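Galectin-1 (Bufo arenarum, PDB 1A78) binds beta-galactosides as a homodimeric galectin and may regulate cell apoptosis and differentiation. Local coordinates at residues C17-G22 with E85-F90; G30-L35 with S122-A127; S40-H45 with N62-D67; L44-R49 with F78-G83. One frame throughout, in Å; residues are numbered along the deposited sequence.

Contact 1 (C17-G22 with E85-F90)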
# COMPACT_ATOMS: atom_id res chain seq x y z
N CYS A 17 4.89 -1.72 -13.08
CA CYS A 17 3.59 -2.26 -12.82
C CYS A 17 3.30 -2.40 -11.35
O CYS A 17 4.20 -2.27 -10.53
CB CYS A 17 3.49 -3.63 -13.47
SG CYS A 17 4.63 -4.82 -12.75
N VAL A 18 2.03 -2.64 -11.04
CA VAL A 18 1.58 -2.84 -9.68
C VAL A 18 0.64 -4.05 -9.71
O VAL A 18 -0.17 -4.19 -10.62
CB VAL A 18 0.92 -1.54 -9.08
CG1 VAL A 18 -0.04 -0.89 -10.03
CG2 VAL A 18 0.23 -1.84 -7.79
N GLU A 19 0.81 -4.95 -8.77
CA GLU A 19 -0.01 -6.13 -8.69
C GLU A 19 -0.76 -6.07 -7.37
O GLU A 19 -0.13 -5.92 -6.32
CB GLU A 19 0.88 -7.38 -8.70
CG GLU A 19 0.18 -8.68 -8.30
CD GLU A 19 1.14 -9.75 -7.80
OE1 GLU A 19 1.76 -10.45 -8.64
OE2 GLU A 19 1.29 -9.87 -6.56
N ILE A 20 -2.08 -6.14 -7.41
CA ILE A 20 -2.90 -6.11 -6.21
C ILE A 20 -3.39 -7.52 -5.95
O ILE A 20 -3.61 -8.28 -6.88
CB ILE A 20 -4.09 -5.12 -6.32
CG1 ILE A 20 -3.65 -3.71 -5.95
CG2 ILE A 20 -5.21 -5.51 -5.36
CD1 ILE A 20 -2.71 -3.09 -6.92
N LYS A 21 -3.53 -7.89 -4.68
CA LYS A 21 -3.99 -9.21 -4.29
C LYS A 21 -4.92 -9.00 -3.11
O LYS A 21 -4.60 -8.21 -2.21
CB LYS A 21 -2.80 -10.05 -3.88
CG LYS A 21 -2.96 -11.52 -4.14
CD LYS A 21 -1.65 -12.22 -3.86
CE LYS A 21 -0.51 -11.53 -4.63
NZ LYS A 21 0.86 -11.96 -4.19
N GLY A 22 -6.08 -9.64 -3.13
CA GLY A 22 -7.03 -9.46 -2.06
C GLY A 22 -8.11 -10.50 -2.06
O GLY A 22 -8.07 -11.45 -2.85
N GLU A 85 -10.16 -15.34 -3.53
CA GLU A 85 -9.04 -14.41 -3.66
C GLU A 85 -8.77 -13.98 -5.09
O GLU A 85 -8.87 -14.78 -6.01
CB GLU A 85 -7.77 -15.06 -3.13
CG GLU A 85 -7.67 -15.13 -1.62
CD GLU A 85 -6.22 -15.24 -1.15
OE1 GLU A 85 -5.47 -14.23 -1.31
OE2 GLU A 85 -5.84 -16.32 -0.62
N VAL A 86 -8.38 -12.72 -5.28
CA VAL A 86 -8.07 -12.25 -6.62
C VAL A 86 -6.70 -11.62 -6.67
O VAL A 86 -6.18 -11.16 -5.65
CB VAL A 86 -9.08 -11.22 -7.12
CG1 VAL A 86 -10.38 -11.88 -7.37
CG2 VAL A 86 -9.24 -10.09 -6.12
N MET A 87 -6.13 -11.56 -7.87
CA MET A 87 -4.84 -10.94 -8.09
C MET A 87 -4.84 -10.34 -9.49
O MET A 87 -5.05 -11.05 -10.48
CB MET A 87 -3.74 -11.98 -7.92
CG MET A 87 -2.38 -11.50 -8.28
SD MET A 87 -1.19 -12.86 -8.11
CE MET A 87 -2.26 -14.30 -7.79
N VAL A 88 -4.68 -9.02 -9.58
CA VAL A 88 -4.69 -8.30 -10.85
C VAL A 88 -3.40 -7.48 -10.95
O VAL A 88 -2.90 -6.99 -9.93
CB VAL A 88 -5.92 -7.30 -10.96
CG1 VAL A 88 -6.12 -6.83 -12.41
CG2 VAL A 88 -7.21 -7.93 -10.44
N CYS A 89 -2.88 -7.30 -12.16
CA CYS A 89 -1.68 -6.51 -12.37
C CYS A 89 -1.96 -5.49 -13.44
O CYS A 89 -2.72 -5.74 -14.38
CB CYS A 89 -0.53 -7.41 -12.79
SG CYS A 89 -0.53 -8.91 -11.84
N PHE A 90 -1.39 -4.31 -13.27
CA PHE A 90 -1.56 -3.20 -14.17
C PHE A 90 -0.19 -2.71 -14.54
O PHE A 90 0.60 -2.35 -13.67
CB PHE A 90 -2.31 -2.04 -13.49
CG PHE A 90 -3.54 -2.45 -12.79
CD1 PHE A 90 -3.49 -2.92 -11.50
CD2 PHE A 90 -4.77 -2.42 -13.46
CE1 PHE A 90 -4.65 -3.36 -10.85
CE2 PHE A 90 -5.94 -2.86 -12.83
CZ PHE A 90 -5.89 -3.33 -11.54
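Strands 16-23 and 85-92 are antiparallel neighbours in the five-stranded sheet of the galectin beta sandwich. V18 pairs with F90, I20 with V88 and G22 with V86, each through two backbone hydrogen bonds. The bond from I20 N to V88 O is 2.8 Å long. E19 with C89 and K21 with M87 are the non-hydrogen-bonded pairs between them. V18, I20, V86, V88 and F90 point to the inner side of the sheet, where V33 and L35 of strand 30-35 also meet F90. I20 CD1 lies at the edge of the F90 ring, 4.4 Å from F90 CE1. E19, K21, M87 and C89 sit on the other face. CG of E19 lies anti to the backbone N (chi1 167°). E19 CG comes 3.6 Å from C89 SG and 3.8 Å from M87 CG. K21 and M87 run side by side and point the same way. The lysine chain bends at chi3 (-52°), which turns NZ back along its own strand. There K21 NZ forms a salt bridge of 3.2 Å with E19 OE2. C17, V18, E19 and C89 belong to a pocket that holds dithiothreitol, probably from the crystallisation liquor. Next to the salt bridge, K21 CE rests 3.8 Å from M87 SD.

Contact 2 (G30-L35 with S122-A127)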
# COMPACT_ATOMS: atom_id res chain seq x y z
N GLY A 30 -19.92 -6.28 -6.63
CA GLY A 30 -18.86 -5.88 -7.54
C GLY A 30 -17.74 -5.20 -6.76
O GLY A 30 -17.96 -4.80 -5.60
N PHE A 31 -16.54 -5.12 -7.34
CA PHE A 31 -15.43 -4.44 -6.67
C PHE A 31 -14.68 -3.63 -7.70
O PHE A 31 -14.86 -3.83 -8.93
CB PHE A 31 -14.48 -5.43 -5.95
CG PHE A 31 -13.66 -6.27 -6.88
CD1 PHE A 31 -12.43 -5.81 -7.35
CD2 PHE A 31 -14.11 -7.52 -7.27
CE1 PHE A 31 -11.66 -6.58 -8.18
CE2 PHE A 31 -13.34 -8.31 -8.10
CZ PHE A 31 -12.12 -7.85 -8.57
N ALA A 32 -13.85 -2.70 -7.22
CA ALA A 32 -13.08 -1.81 -8.09
C ALA A 32 -11.66 -1.59 -7.61
O ALA A 32 -11.34 -1.83 -6.45
CB ALA A 32 -13.80 -0.45 -8.21
N VAL A 33 -10.82 -1.19 -8.54
CA VAL A 33 -9.43 -0.86 -8.30
C VAL A 33 -9.24 0.43 -9.09
O VAL A 33 -9.51 0.46 -10.29
CB VAL A 33 -8.46 -1.94 -8.83
CG1 VAL A 33 -7.01 -1.43 -8.74
CG2 VAL A 33 -8.63 -3.23 -8.01
N ASN A 34 -8.80 1.50 -8.44
CA ASN A 34 -8.64 2.77 -9.14
C ASN A 34 -7.19 3.22 -9.19
O ASN A 34 -6.45 2.99 -8.23
CB ASN A 34 -9.48 3.85 -8.42
CG ASN A 34 -10.90 3.41 -8.21
OD1 ASN A 34 -11.63 3.19 -9.16
ND2 ASN A 34 -11.29 3.23 -6.97
N LEU A 35 -6.79 3.84 -10.30
CA LEU A 35 -5.43 4.34 -10.49
C LEU A 35 -5.59 5.74 -11.09
O LEU A 35 -6.36 5.93 -12.03
CB LEU A 35 -4.66 3.48 -11.51
CG LEU A 35 -3.92 2.21 -11.11
CD1 LEU A 35 -4.87 1.26 -10.49
CD2 LEU A 35 -3.28 1.58 -12.35
N SER A 122 -6.51 3.09 -5.12
CA SER A 122 -7.46 2.76 -4.07
C SER A 122 -8.28 1.55 -4.50
O SER A 122 -8.41 1.28 -5.70
CB SER A 122 -8.39 3.93 -3.77
OG SER A 122 -9.04 4.36 -4.94
N LEU A 123 -8.80 0.83 -3.51
CA LEU A 123 -9.62 -0.35 -3.74
C LEU A 123 -10.99 -0.09 -3.14
O LEU A 123 -11.13 0.67 -2.18
CB LEU A 123 -9.01 -1.58 -3.04
CG LEU A 123 -7.55 -1.95 -3.35
CD1 LEU A 123 -7.13 -3.17 -2.53
CD2 LEU A 123 -7.37 -2.23 -4.84
N GLU A 124 -12.01 -0.70 -3.70
CA GLU A 124 -13.35 -0.54 -3.16
C GLU A 124 -14.00 -1.91 -3.09
O GLU A 124 -14.07 -2.63 -4.09
CB GLU A 124 -14.20 0.35 -4.07
CG GLU A 124 -13.65 1.72 -4.45
CD GLU A 124 -14.53 2.39 -5.51
OE1 GLU A 124 -15.66 1.88 -5.76
OE2 GLU A 124 -14.12 3.42 -6.11
N GLY A 125 -14.47 -2.29 -1.90
CA GLY A 125 -15.14 -3.56 -1.76
C GLY A 125 -14.33 -4.80 -2.05
O GLY A 125 -14.86 -5.81 -2.52
N LEU A 126 -13.05 -4.75 -1.71
CA LEU A 126 -12.14 -5.85 -1.93
C LEU A 126 -11.20 -5.83 -0.72
O LEU A 126 -10.69 -4.77 -0.34
CB LEU A 126 -11.36 -5.59 -3.21
CG LEU A 126 -10.41 -6.65 -3.72
CD1 LEU A 126 -11.17 -7.88 -4.15
CD2 LEU A 126 -9.60 -6.08 -4.85
N ALA A 127 -11.06 -6.97 -0.04
CA ALA A 127 -10.18 -7.04 1.12
C ALA A 127 -8.72 -7.12 0.68
O ALA A 127 -8.33 -8.05 -0.01
CB ALA A 127 -10.54 -8.25 2.01
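Strand 30-35 runs antiparallel to 122-124, with axes 4.8 Å apart, and A32 with E124 and N34 with S122 form the hydrogen-bonded pairs. The bond from N34 N to S122 O is 2.8 Å long. The amide of N34 reaches over the neighbouring strand. N34 ND2 gives two hydrogen bonds, one to S122 OG at 3.2 Å and one to E124 OE2 at 3.0 Å. The serine oxygen lies in the amide plane. The carboxylate oxygen is met from above its own plane, and the two flat groups are turned 46° apart. At its other end N34 OD1 accepts a hydrogen bond from ND1 of H45. This pairing lies within the six-stranded, sugar-binding sheet of the galectin jelly-roll sandwich. N34 is thus a second-shell residue that fixes the rotation of a galactoside-binding histidine. On the opposite face of the sheet V33 and L123 lie side by side, with V33 CG2 3.6 Å from L123 CD2. After E124 the chain turns at G125, which has positive phi. L126 then points back toward F31. L126 CD1 stands over the centre of the F31 ring, 4.0 Å from the centroid, in a CH-pi contact.

Contact 3 (S40-H45 with N62-D67). With YIO (1-thio-beta-D-galactopyranose), chain C.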
# COMPACT_ATOMS: atom_id res chain seq x y z
N SER A 40 -11.01 12.01 -7.33
CA SER A 40 -11.88 12.58 -8.35
C SER A 40 -11.29 12.50 -9.73
O SER A 40 -11.86 13.05 -10.66
CB SER A 40 -12.15 14.06 -8.10
OG SER A 40 -12.74 14.28 -6.84
N ASN A 41 -10.10 11.91 -9.86
CA ASN A 41 -9.44 11.83 -11.16
C ASN A 41 -8.80 10.48 -11.27
O ASN A 41 -7.83 10.22 -10.58
CB ASN A 41 -8.35 12.89 -11.31
CG ASN A 41 -8.89 14.32 -11.18
OD1 ASN A 41 -9.33 14.94 -12.16
ND2 ASN A 41 -8.84 14.85 -9.97
N PHE A 42 -9.39 9.60 -12.08
CA PHE A 42 -8.89 8.25 -12.30
C PHE A 42 -8.42 8.13 -13.74
O PHE A 42 -9.07 8.60 -14.64
CB PHE A 42 -9.98 7.21 -12.08
CG PHE A 42 -10.52 7.16 -10.67
CD1 PHE A 42 -9.72 7.56 -9.58
CD2 PHE A 42 -11.80 6.67 -10.43
CE1 PHE A 42 -10.20 7.46 -8.27
CE2 PHE A 42 -12.28 6.56 -9.11
CZ PHE A 42 -11.48 6.96 -8.04
N LEU A 43 -7.23 7.58 -13.92
CA LEU A 43 -6.71 7.34 -15.26
C LEU A 43 -7.43 6.05 -15.64
O LEU A 43 -7.87 5.89 -16.76
CB LEU A 43 -5.20 7.12 -15.22
CG LEU A 43 -4.34 7.74 -16.32
CD1 LEU A 43 -4.55 9.27 -16.39
CD2 LEU A 43 -2.87 7.42 -16.03
N LEU A 44 -7.64 5.18 -14.64
CA LEU A 44 -8.33 3.92 -14.82
C LEU A 44 -9.18 3.54 -13.62
O LEU A 44 -8.67 3.49 -12.51
CB LEU A 44 -7.34 2.76 -15.05
CG LEU A 44 -7.94 1.32 -15.05
CD1 LEU A 44 -8.98 1.14 -16.18
CD2 LEU A 44 -6.88 0.26 -15.22
N HIS A 45 -10.47 3.31 -13.86
CA HIS A 45 -11.41 2.79 -12.86
C HIS A 45 -11.77 1.40 -13.43
O HIS A 45 -12.41 1.30 -14.49
CB HIS A 45 -12.68 3.65 -12.72
CG HIS A 45 -13.80 2.97 -11.97
ND1 HIS A 45 -13.88 2.95 -10.59
CD2 HIS A 45 -14.90 2.31 -12.42
CE1 HIS A 45 -14.98 2.30 -10.22
NE2 HIS A 45 -15.61 1.91 -11.31
N ASN A 62 -13.26 2.70 -16.96
CA ASN A 62 -13.52 4.08 -17.37
C ASN A 62 -12.47 4.99 -16.78
O ASN A 62 -11.62 4.54 -16.01
CB ASN A 62 -14.91 4.53 -16.90
CG ASN A 62 -15.50 5.61 -17.76
OD1 ASN A 62 -14.82 6.20 -18.59
ND2 ASN A 62 -16.78 5.89 -17.56
N SER A 63 -12.45 6.24 -17.23
CA SER A 63 -11.53 7.23 -16.72
C SER A 63 -12.44 8.27 -16.07
O SER A 63 -13.64 8.29 -16.35
CB SER A 63 -10.73 7.88 -17.84
OG SER A 63 -11.59 8.58 -18.71
N LYS A 64 -11.89 9.10 -15.20
CA LYS A 64 -12.64 10.11 -14.52
C LYS A 64 -11.75 11.33 -14.36
O LYS A 64 -10.59 11.21 -13.96
CB LYS A 64 -13.09 9.61 -13.15
CG LYS A 64 -14.04 10.60 -12.48
CD LYS A 64 -14.70 10.10 -11.23
CE LYS A 64 -13.72 10.00 -10.09
NZ LYS A 64 -14.44 9.50 -8.89
N GLU A 65 -12.27 12.48 -14.74
CA GLU A 65 -11.54 13.73 -14.60
C GLU A 65 -12.46 14.76 -13.95
O GLU A 65 -13.50 15.12 -14.52
CB GLU A 65 -11.05 14.25 -15.95
CG GLU A 65 -10.38 15.60 -15.83
CD GLU A 65 -9.56 16.00 -17.04
OE1 GLU A 65 -10.16 16.23 -18.12
OE2 GLU A 65 -8.31 16.11 -16.89
N ALA A 66 -12.10 15.19 -12.75
CA ALA A 66 -12.89 16.17 -12.03
C ALA A 66 -14.31 15.64 -11.76
O ALA A 66 -15.32 16.35 -11.90
CB ALA A 66 -12.93 17.49 -12.81
N ASP A 67 -14.37 14.37 -11.38
CA ASP A 67 -15.62 13.68 -11.05
C ASP A 67 -16.55 13.36 -12.21
O ASP A 67 -17.61 12.76 -12.00
CB ASP A 67 -16.36 14.42 -9.95
CG ASP A 67 -15.75 14.18 -8.60
OD1 ASP A 67 -15.53 12.99 -8.26
OD2 ASP A 67 -15.46 15.19 -7.90
C1 YIO C . -21.19 4.21 -12.85
C2 YIO C . -20.77 3.71 -11.49
C3 YIO C . -19.38 4.19 -11.16
C4 YIO C . -18.44 3.66 -12.20
C5 YIO C . -18.90 4.12 -13.59
C6 YIO C . -18.08 3.52 -14.70
O2 YIO C . -21.68 4.18 -10.52
O3 YIO C . -18.99 3.70 -9.89
O4 YIO C . -18.41 2.24 -12.13
O5 YIO C . -20.27 3.74 -13.84
O6 YIO C . -18.27 4.28 -15.89
S1 YIO C . -22.72 3.31 -13.22
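The backbone oxygen of N62 takes a hydrogen bond of 2.7 Å from H45 N, and H45 O accepts one in return from N62 N. Further along the two strands, F42 and K64 make a second hydrogen-bonded pair. Between these pairs the register slips by one residue. L43 and L44 both face L35 of strand 30-35, which makes this a classic beta bulge in strand 41-49. The side chains of F42 and K64 lie side by side and point the same way. K64 bends at chi3 (71°), and this lays K64 CE over one face of the F42 ring, 4.1 Å from its centroid. NZ is off-centre in a cation-pi contact and has A39 O as a hydrogen-bond partner. The strands belong to the concave sheet of the galectin carbohydrate-recognition domain, and H45 and N62 carry one end of the pair into the galactose site. N62 ND2 gives YIO O6 a straight hydrogen bond of 2.8 Å (170°). H45 NE2 reaches YIO O4 at 2.9 Å, but the bond is weak because it is bent (123°). N34 OD1 holds the other ring nitrogen, ND1, and W69 packs edge-to-face with the imidazole. At the far end, S40 O receives D67 N on a lone pair, and S40 OG gives a hydrogen bond to D67 OD2, which it meets from above the carboxylate plane. N41 OD1 accepts A66 N at 2.8 Å, with the donor well above the amide plane.

Contact 4 (L44-R49 with F78-G83). With YIO (1-thio-beta-D-galactopyranose), chain C; GAL (beta-D-galactopyranose), chain B.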
# COMPACT_ATOMS: atom_id res chain seq x y z
N LEU A 44 -7.64 5.18 -14.64
CA LEU A 44 -8.33 3.92 -14.82
C LEU A 44 -9.18 3.54 -13.62
O LEU A 44 -8.67 3.49 -12.51
CB LEU A 44 -7.34 2.76 -15.05
CG LEU A 44 -7.94 1.32 -15.05
CD1 LEU A 44 -8.98 1.14 -16.18
CD2 LEU A 44 -6.88 0.26 -15.22
N HIS A 45 -10.47 3.31 -13.86
CA HIS A 45 -11.41 2.79 -12.86
C HIS A 45 -11.77 1.40 -13.43
O HIS A 45 -12.41 1.30 -14.49
CB HIS A 45 -12.68 3.65 -12.72
CG HIS A 45 -13.80 2.97 -11.97
ND1 HIS A 45 -13.88 2.95 -10.59
CD2 HIS A 45 -14.90 2.31 -12.42
CE1 HIS A 45 -14.98 2.30 -10.22
NE2 HIS A 45 -15.61 1.91 -11.31
N PHE A 46 -11.27 0.37 -12.76
CA PHE A 46 -11.46 -1.03 -13.13
C PHE A 46 -12.55 -1.61 -12.24
O PHE A 46 -12.31 -1.93 -11.09
CB PHE A 46 -10.12 -1.74 -12.91
CG PHE A 46 -10.18 -3.21 -13.12
CD1 PHE A 46 -10.53 -4.05 -12.08
CD2 PHE A 46 -9.90 -3.75 -14.37
CE1 PHE A 46 -10.60 -5.41 -12.28
CE2 PHE A 46 -9.97 -5.11 -14.58
CZ PHE A 46 -10.32 -5.95 -13.54
N ASN A 47 -13.75 -1.79 -12.78
CA ASN A 47 -14.86 -2.28 -11.97
C ASN A 47 -15.40 -3.65 -12.41
O ASN A 47 -15.98 -3.78 -13.49
CB ASN A 47 -15.96 -1.20 -12.03
CG ASN A 47 -17.13 -1.46 -11.10
OD1 ASN A 47 -18.14 -0.78 -11.21
ND2 ASN A 47 -16.99 -2.39 -10.16
N ALA A 48 -15.18 -4.68 -11.59
CA ALA A 48 -15.66 -6.03 -11.90
C ALA A 48 -17.05 -6.17 -11.27
O ALA A 48 -17.18 -6.26 -10.05
CB ALA A 48 -14.72 -7.09 -11.34
N ARG A 49 -18.07 -6.20 -12.12
CA ARG A 49 -19.46 -6.29 -11.69
C ARG A 49 -20.08 -7.68 -11.69
O ARG A 49 -20.40 -8.22 -12.73
CB ARG A 49 -20.31 -5.35 -12.55
CG ARG A 49 -19.87 -3.90 -12.46
CD ARG A 49 -20.73 -2.95 -13.28
NE ARG A 49 -20.34 -1.56 -13.07
CZ ARG A 49 -20.91 -0.50 -13.66
NH1 ARG A 49 -21.91 -0.66 -14.52
NH2 ARG A 49 -20.44 0.71 -13.42
N PHE A 78 -14.44 -12.61 -17.40
CA PHE A 78 -14.69 -12.41 -15.97
C PHE A 78 -14.12 -13.58 -15.17
O PHE A 78 -14.84 -14.52 -14.81
CB PHE A 78 -16.20 -12.30 -15.74
CG PHE A 78 -16.59 -11.77 -14.40
CD1 PHE A 78 -16.73 -10.41 -14.19
CD2 PHE A 78 -16.91 -12.63 -13.38
CE1 PHE A 78 -17.18 -9.92 -12.98
CE2 PHE A 78 -17.36 -12.15 -12.17
CZ PHE A 78 -17.50 -10.80 -11.97
N PRO A 79 -12.83 -13.52 -14.85
CA PRO A 79 -12.21 -14.61 -14.09
C PRO A 79 -12.30 -14.45 -12.58
O PRO A 79 -11.33 -14.75 -11.87
CB PRO A 79 -10.77 -14.54 -14.57
CG PRO A 79 -10.55 -13.07 -14.70
CD PRO A 79 -11.82 -12.57 -15.35
N PHE A 80 -13.46 -14.05 -12.06
CA PHE A 80 -13.60 -13.86 -10.61
C PHE A 80 -14.74 -14.64 -9.96
O PHE A 80 -15.81 -14.81 -10.55
CB PHE A 80 -13.78 -12.37 -10.29
CG PHE A 80 -12.86 -11.46 -11.05
CD1 PHE A 80 -11.57 -11.22 -10.60
CD2 PHE A 80 -13.30 -10.82 -12.19
CE1 PHE A 80 -10.74 -10.35 -11.29
CE2 PHE A 80 -12.48 -9.95 -12.88
CZ PHE A 80 -11.19 -9.71 -12.43
N GLN A 81 -14.51 -15.08 -8.73
CA GLN A 81 -15.50 -15.82 -7.94
C GLN A 81 -15.72 -15.09 -6.63
O GLN A 81 -14.77 -14.55 -6.05
CB GLN A 81 -15.00 -17.22 -7.59
CG GLN A 81 -14.88 -18.16 -8.75
CD GLN A 81 -14.23 -19.46 -8.36
OE1 GLN A 81 -13.06 -19.69 -8.67
NE2 GLN A 81 -14.99 -20.33 -7.69
N GLN A 82 -16.96 -15.11 -6.15
CA GLN A 82 -17.28 -14.48 -4.89
C GLN A 82 -16.67 -15.31 -3.78
O GLN A 82 -16.37 -16.50 -3.96
CB GLN A 82 -18.79 -14.39 -4.71
CG GLN A 82 -19.47 -13.42 -5.65
CD GLN A 82 -20.97 -13.47 -5.53
OE1 GLN A 82 -21.61 -12.48 -5.13
NE2 GLN A 82 -21.56 -14.62 -5.83
N GLY A 83 -16.44 -14.67 -2.64
CA GLY A 83 -15.86 -15.37 -1.51
C GLY A 83 -14.52 -16.00 -1.83
O GLY A 83 -14.16 -16.97 -1.18
C1 YIO C . -21.19 4.21 -12.85
C2 YIO C . -20.77 3.71 -11.49
C3 YIO C . -19.38 4.19 -11.16
C4 YIO C . -18.44 3.66 -12.20
C5 YIO C . -18.90 4.12 -13.59
C6 YIO C . -18.08 3.52 -14.70
O2 YIO C . -21.68 4.18 -10.52
O3 YIO C . -18.99 3.70 -9.89
O4 YIO C . -18.41 2.24 -12.13
O5 YIO C . -20.27 3.74 -13.84
O6 YIO C . -18.27 4.28 -15.89
S1 YIO C . -22.72 3.31 -13.22
C1 GAL B . -23.03 4.00 -14.88
C2 GAL B . -23.39 2.86 -15.86
C3 GAL B . -23.55 3.40 -17.28
C4 GAL B . -24.57 4.55 -17.29
C5 GAL B . -24.12 5.61 -16.32
C6 GAL B . -25.13 6.73 -16.27
O2 GAL B . -22.38 1.86 -15.85
O3 GAL B . -23.98 2.35 -18.14
O4 GAL B . -25.85 4.08 -16.89
O5 GAL B . -24.03 5.04 -14.98
O6 GAL B . -24.92 7.56 -15.15
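The F46 and F80 side chains approach from opposite directions, and F46 CZ and F80 CZ meet 4.0 Å apart. F80 CZ lies at the edge of the F46 ring, near its plane. A48 points its methyl toward the loop, where it touches both F78 and F80. A48 CB is 3.9 Å from F80 CE2 and 4.1 Å from F78 CE1, and it meets both rings obliquely. Within the loop, F80 CD2 stands over the centre of the F78 ring, while F78 CD1 lies at the edge of F80. F78 CE1 also comes 3.6 Å from R49 O. No hydrogen bond joins the two segments, so this contact is apolar packing. It brings the loop between strands 68-75 and 85-92 against the inner face of strand 41-49 in the galectin beta sandwich. V86 of strand 85-92 and F31 also pack on F80. Side chains alternate along 44-49. F46 and A48 turn inward, and H45, N47 and R49 turn to the sugar. R49 is extended from CG to NE, which carries its guanidinium to both sugar rings. R49 NH2 donates to YIO O4 at 2.9 Å, and R49 NH1 to GAL O2 at 2.9 Å. R49 NE gives a nearly straight hydrogen bond of 3.0 Å to N47 OD1 (172°). The acceptor lies in the guanidinium plane, but the donor stands above the amide plane of N47. D55 forms a salt bridge with NH1, and F31 O accepts a hydrogen bond from N47 ND2.

Overall arrangement
Contacts 2 and 3 lie in the six-stranded sheet and contact 1 in the five-stranded sheet facing it. Contact 4 joins strand 41-49 to a loop that leads into strand 85-92. One place where the sheets meet is F90 CZ of contact 1, 3.6 Å from V33 CG1 of contact 2. V86 CG1 of contact 1 touches F80 CD1 of contact 4 at 3.5 Å. Contacts 3 and 4 share L44 and H45, and both reach YIO although their centres are about 18 Å apart. Contact 2 reaches the site through N34, on the same face of the sheet, with N34 OD1 2.7 Å from H45 ND1. Contact 1 is more remote, the F90 side chain being about 13 Å from YIO.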